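Local coordinates for MHC class I protein (Ginglymostoma cirratum, PDB 6LUP), which probably presents peptides on the cell surface to T cells, as a membrane-bound class I histocompatibility molecule of the nurse shark, at residues 183-188 with 196-201. Sequence-based numbering, arbitrary orientation.
Sequences SVTFTS and SCVATG
S183, T185 and T187 each trade a pair of backbone hydrogen bonds with T200, V198 and S196, joining the first two strands of the C1-set immunoglobulin domain as an antiparallel ladder. In the middle pair T185 N to V198 O and V198 N to T185 O both span 2.9 Å. The last pair is uneven: S196 N gives T187 O a nearly straight bond (3.1 Å, 173°), whereas T187 N to S196 O is weak at 3.4 Å. V198 O, T185 O and S196 O also receive CA-H...O contacts from V184, C197 and F186. With CG anti to the backbone N (chi1 -158°), the F186 ring brings its CD1 edge to the second strand, S196 O beside that edge near the ring plane and C197 CB 3.6 Å from CD1; C197 SG lies obliquely 4.7 Å from the ring centroid. On this inward face V184 CG1 meets A199 CB at 3.8 Å. On the other face T185 and V198 lie side by side; T200 OG1 bonds to the backbone of another protein chain, S196 OG to an aromatic side chain of it. Strand 234-241 continues the sheet beyond 196-200, while C197 is disulfide-bonded to C252 of strand 250-255 and V184 and F186 pack on strand 263-266, tying together the sandwich's two sheets.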
loop_
_atom_site.group_PDB
_atom_site.type_symbol
_atom_site.label_atom_id
_atom_site.label_comp_id
_atom_site.label_asym_id
_atom_site.label_seq_id
_atom_site.Cartn_x
_atom_site.Cartn_y
_atom_site.Cartn_z
ATOM N N SER A 183 -8.451 11.541 14.474
ATOM C CA SER A 183 -8.317 12.384 15.650
ATOM C C SER A 183 -7.292 13.449 15.270
ATOM O O SER A 183 -6.172 13.124 14.859
ATOM C CB SER A 183 -7.868 11.576 16.870
ATOM O OG SER A 183 -6.473 11.335 16.847
ATOM N N VAL A 184 -7.688 14.716 15.365
ATOM C CA VAL A 184 -6.848 15.806 14.862
ATOM C C VAL A 184 -6.306 16.727 15.958
ATOM O O VAL A 184 -6.988 17.024 16.944
ATOM C CB VAL A 184 -7.551 16.639 13.758
ATOM C CG1 VAL A 184 -8.174 15.734 12.703
ATOM C CG2 VAL A 184 -8.602 17.560 14.356
ATOM N N THR A 185 -5.068 17.165 15.761
ATOM C CA THR A 185 -4.394 18.094 16.654
ATOM C C THR A 185 -3.954 19.304 15.838
ATOM O O THR A 185 -3.538 19.163 14.686
ATOM C CB THR A 185 -3.179 17.413 17.323
ATOM O OG1 THR A 185 -3.634 16.562 18.379
ATOM C CG2 THR A 185 -2.203 18.424 17.903
ATOM N N PHE A 186 -4.065 20.489 16.434
ATOM C CA PHE A 186 -3.576 21.713 15.814
ATOM C C PHE A 186 -2.844 22.559 16.854
ATOM O O PHE A 186 -3.467 23.260 17.659
ATOM C CB PHE A 186 -4.729 22.484 15.161
ATOM C CG PHE A 186 -4.298 23.450 14.088
ATOM C CD1 PHE A 186 -3.129 23.242 13.362
ATOM C CD2 PHE A 186 -5.084 24.558 13.780
ATOM C CE1 PHE A 186 -2.745 24.130 12.368
ATOM C CE2 PHE A 186 -4.706 25.445 12.784
ATOM C CZ PHE A 186 -3.536 25.231 12.076
ATOM N N THR A 187 -1.516 22.466 16.837
ATOM C CA THR A 187 -0.673 23.080 17.861
ATOM C C THR A 187 0.561 23.758 17.275
ATOM O O THR A 187 1.017 23.409 16.181
ATOM C CB THR A 187 -0.184 22.038 18.891
ATOM O OG1 THR A 187 0.416 20.931 18.206
ATOM C CG2 THR A 187 -1.328 21.539 19.765
ATOM N N SER A 188 1.097 24.724 18.020
ATOM C CA SER A 188 2.394 25.308 17.706
ATOM C C SER A 188 3.468 24.283 18.027
ATOM O O SER A 188 3.383 23.578 19.037
ATOM C CB SER A 188 2.628 26.595 18.503
ATOM O OG SER A 188 2.884 26.318 19.872
ATOM N N SER A 196 1.345 23.198 13.152
ATOM C CA SER A 196 1.145 21.905 12.499
ATOM C C SER A 196 -0.198 21.249 12.785
ATOM O O SER A 196 -0.578 21.039 13.941
ATOM C CB SER A 196 2.279 20.941 12.851
ATOM O OG SER A 196 2.289 19.830 11.972
ATOM N N CYS A 197 -0.905 20.927 11.707
ATOM C CA CYS A 197 -2.139 20.167 11.791
ATOM C C CYS A 197 -1.859 18.700 11.508
ATOM O O CYS A 197 -1.461 18.336 10.395
ATOM C CB CYS A 197 -3.187 20.701 10.818
ATOM S SG CYS A 197 -4.846 20.127 11.229
ATOM N N VAL A 198 -2.055 17.871 12.530
ATOM C CA VAL A 198 -1.799 16.436 12.434
ATOM C C VAL A 198 -3.069 15.609 12.647
ATOM O O VAL A 198 -3.702 15.669 13.706
ATOM C CB VAL A 198 -0.638 15.979 13.364
ATOM C CG1 VAL A 198 -0.706 16.657 14.724
ATOM C CG2 VAL A 198 -0.606 14.460 13.504
ATOM N N ALA A 199 -3.437 14.863 11.610
ATOM C CA ALA A 199 -4.554 13.924 11.669
ATOM C C ALA A 199 -4.007 12.510 11.697
ATOM O O ALA A 199 -3.141 12.154 10.897
ATOM C CB ALA A 199 -5.481 14.115 10.480
ATOM N N THR A 200 -4.510 11.713 12.632
ATOM C CA THR A 200 -4.034 10.345 12.810
ATOM C C THR A 200 -5.182 9.388 13.133
ATOM O O THR A 200 -6.258 9.815 13.564
ATOM C CB THR A 200 -2.933 10.274 13.893
ATOM O OG1 THR A 200 -2.209 9.042 13.772
ATOM C CG2 THR A 200 -3.522 10.404 15.298
ATOM N N GLY A 201 -4.943 8.099 12.904
ATOM C CA GLY A 201 -5.906 7.045 13.226
ATOM C C GLY A 201 -7.124 6.954 12.321
ATOM O O GLY A 201 -8.150 6.395 12.718
#